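Long-range contact in SusD superfamily protein (Parabacteroides distasonis, PDB 3OTN), which probably binds carbohydrate or other nutrients at the outer membrane, as a member of the SusD family: residues Ser220-Ile224 with Val363-Tyr367. Numbering follows the deposited sequence.
Sequences SLEVI and VLLMY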
ATOM      1  N   SER A 220      16.683  -5.215   1.268  1.00 21.68           N
ATOM      2  CA  SER A 220      16.590  -3.960   0.515  1.00 21.32           C
ATOM      3  C   SER A 220      17.915  -3.631  -0.186  1.00 23.30           C
ATOM      4  O   SER A 220      17.897  -3.122  -1.325  1.00 22.75           O
ATOM      5  CB  SER A 220      16.073  -2.821   1.412  1.00 19.50           C
ATOM      6  OG  SER A 220      16.800  -2.778   2.622  1.00 24.74           O
ATOM      7  N   LEU A 221      19.052  -3.929   0.473  1.00 22.73           N
ATOM      8  CA  LEU A 221      20.370  -3.724  -0.130  1.00 23.12           C
ATOM      9  C   LEU A 221      20.551  -4.601  -1.367  1.00 23.64           C
ATOM     10  O   LEU A 221      21.096  -4.131  -2.370  1.00 21.72           O
ATOM     11  CB  LEU A 221      21.512  -4.002   0.843  1.00 25.92           C
ATOM     12  CG  LEU A 221      22.910  -3.554   0.398  1.00 27.45           C
ATOM     13  CD1 LEU A 221      22.937  -2.087   0.066  1.00 26.80           C
ATOM     14  CD2 LEU A 221      23.913  -3.846   1.510  1.00 21.72           C
ATOM     15  N   GLU A 222      20.064  -5.848  -1.310  1.00 26.61           N
ATOM     16  CA  GLU A 222      20.098  -6.744  -2.482  1.00 27.07           C
ATOM     17  C   GLU A 222      19.367  -6.108  -3.665  1.00 25.97           C
ATOM     18  O   GLU A 222      19.871  -6.148  -4.801  1.00 24.09           O
ATOM     19  CB  GLU A 222      19.557  -8.158  -2.153  1.00 26.83           C
ATOM     20  CG  GLU A 222      20.570  -9.035  -1.353  1.00 33.96           C
ATOM     21  CD  GLU A 222      19.978 -10.304  -0.680  1.00 43.15           C
ATOM     22  OE1 GLU A 222      18.789 -10.594  -0.812  1.00 42.21           O
ATOM     23  OE2 GLU A 222      20.726 -11.035   0.012  1.00 55.14           O
ATOM     24  N   VAL A 223      18.199  -5.498  -3.408  1.00 23.76           N
ATOM     25  CA  VAL A 223      17.443  -4.835  -4.478  1.00 23.40           C
ATOM     26  C   VAL A 223      18.245  -3.669  -5.085  1.00 21.56           C
ATOM     27  O   VAL A 223      18.264  -3.497  -6.301  1.00 24.89           O
ATOM     28  CB  VAL A 223      16.035  -4.341  -4.002  1.00 21.23           C
ATOM     29  CG1 VAL A 223      15.288  -3.601  -5.140  1.00 22.22           C
ATOM     30  CG2 VAL A 223      15.177  -5.523  -3.519  1.00 21.00           C
ATOM     31  N   ILE A 224      18.871  -2.871  -4.233  1.00 23.06           N
ATOM     32  CA  ILE A 224      19.743  -1.767  -4.675  1.00 26.17           C
ATOM     33  C   ILE A 224      20.890  -2.300  -5.543  1.00 27.25           C
ATOM     34  O   ILE A 224      21.101  -1.832  -6.659  1.00 27.31           O
ATOM     35  CB  ILE A 224      20.312  -0.965  -3.472  1.00 26.09           C
ATOM     36  CG1 ILE A 224      19.186  -0.246  -2.731  1.00 22.75           C
ATOM     37  CG2 ILE A 224      21.382   0.077  -3.925  1.00 23.03           C
ATOM     38  CD1 ILE A 224      19.623   0.373  -1.364  1.00 24.63           C
ATOM     39  N   VAL A 363      11.591   1.096  -1.110  1.00 21.65           N
ATOM     40  CA  VAL A 363      12.639   0.144  -0.748  1.00 20.94           C
ATOM     41  C   VAL A 363      13.901   0.891  -0.275  1.00 19.87           C
ATOM     42  O   VAL A 363      14.504   0.483   0.700  1.00 22.70           O
ATOM     43  CB  VAL A 363      12.968  -0.836  -1.861  1.00 20.96           C
ATOM     44  CG1 VAL A 363      14.169  -1.732  -1.450  1.00 21.67           C
ATOM     45  CG2 VAL A 363      11.748  -1.694  -2.190  1.00 18.54           C
ATOM     46  N   LEU A 364      14.298   1.948  -0.980  1.00 18.62           N
ATOM     47  CA  LEU A 364      15.433   2.783  -0.562  1.00 18.66           C
ATOM     48  C   LEU A 364      15.245   3.372   0.864  1.00 18.44           C
ATOM     49  O   LEU A 364      16.152   3.310   1.714  1.00 19.44           O
ATOM     50  CB  LEU A 364      15.646   3.927  -1.551  1.00 20.41           C
ATOM     51  CG  LEU A 364      16.032   3.599  -3.003  1.00 22.90           C
ATOM     52  CD1 LEU A 364      16.458   4.852  -3.762  1.00 16.22           C
ATOM     53  CD2 LEU A 364      17.133   2.553  -3.021  1.00 17.11           C
ATOM     54  N   LEU A 365      14.066   3.914   1.132  1.00 18.23           N
ATOM     55  CA  LEU A 365      13.808   4.481   2.455  1.00 18.26           C
ATOM     56  C   LEU A 365      13.708   3.367   3.514  1.00 19.47           C
ATOM     57  O   LEU A 365      14.105   3.578   4.640  1.00 23.02           O
ATOM     58  CB  LEU A 365      12.552   5.341   2.426  1.00 17.70           C
ATOM     59  CG  LEU A 365      12.708   6.628   1.604  1.00 18.18           C
ATOM     60  CD1 LEU A 365      11.328   7.243   1.354  1.00 22.38           C
ATOM     61  CD2 LEU A 365      13.604   7.613   2.361  1.00 19.12           C
HETATM   62  N   MSE A 366      13.193   2.182   3.159  1.00 18.78           N
HETATM   63  CA  MSE A 366      13.240   1.020   4.069  1.00 19.42           C
HETATM   64  C   MSE A 366      14.665   0.599   4.374  1.00 20.97           C
HETATM   65  O   MSE A 366      14.947   0.254   5.514  1.00 19.34           O
HETATM   66  CB  MSE A 366      12.435  -0.167   3.525  1.00 18.69           C
HETATM   67  CG  MSE A 366      10.940   0.059   3.564  1.00 24.11           C
HETATM   68 SE   MSE A 366       9.993  -1.630   3.332  0.75 22.88          SE
HETATM   69  CE  MSE A 366      10.495  -2.046   1.531  1.00 25.44           C
ATOM     70  N   TYR A 367      15.562   0.651   3.378  1.00 20.14           N
ATOM     71  CA  TYR A 367      16.987   0.413   3.653  1.00 20.67           C
ATOM     72  C   TYR A 367      17.547   1.428   4.652  1.00 22.59           C
ATOM     73  O   TYR A 367      18.158   1.014   5.654  1.00 21.49           O
ATOM     74  CB  TYR A 367      17.891   0.390   2.403  1.00 20.32           C
ATOM     75  CG  TYR A 367      19.363   0.186   2.798  1.00 21.00           C
ATOM     76  CD1 TYR A 367      19.866  -1.079   3.084  1.00 26.37           C
ATOM     77  CD2 TYR A 367      20.224   1.274   2.940  1.00 22.83           C
ATOM     78  CE1 TYR A 367      21.201  -1.250   3.502  1.00 24.10           C
ATOM     79  CE2 TYR A 367      21.548   1.111   3.328  1.00 25.14           C
ATOM     80  CZ  TYR A 367      22.023  -0.163   3.612  1.00 27.18           C
ATOM     81  OH  TYR A 367      23.320  -0.316   4.004  1.00 26.27           O
TER
HETATM   82  O   HOH W   1      15.243  -2.440   4.751  1.00 20.22           O
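Tyr367 lies beside Leu221, the two side chains running the same way, with Leu221 CB 3.8 Å from Tyr367 CE1. CD1 of Leu221 continues this contact along the ring toward CZ. With CG anti to the backbone N (chi1 178°), the tyrosine ring is carried alongside Leu221. Ser220 OG comes to the edge of the ring, near its plane, 3.5 Å from Tyr367 CD1. No direct hydrogen bond joins the two segments. Instead, one water holds Ser220 OG at 2.7 Å and makes a weak bond to Met366 O. Ser220 CB packs on Val363 CG1 at 3.6 Å, and Val223 touches the same methyl more loosely. Ile224 crosses Tyr367 at about a right angle, and its CG1 presses tightly on Leu364 CD2 at 3.5 Å. Losing the Tyr367 ring to an alanine here would probably strip Leu221 CB and CD1 of the surface they lie along, and leave Asn379 without the phenol hydroxyl it bonds. The segments belong to helices 210-225 and 360-375, whose local axes pass 9.2 Å apart at 131°, nearer antiparallel than parallel. The two helices meet mainly through apolar side chains, consistent with the TPR-like helical scaffold of SusD proteins. Helix 187-202 packs against Val223, Val363 and Met366, while helix 380-392 meets Leu364 and Tyr367.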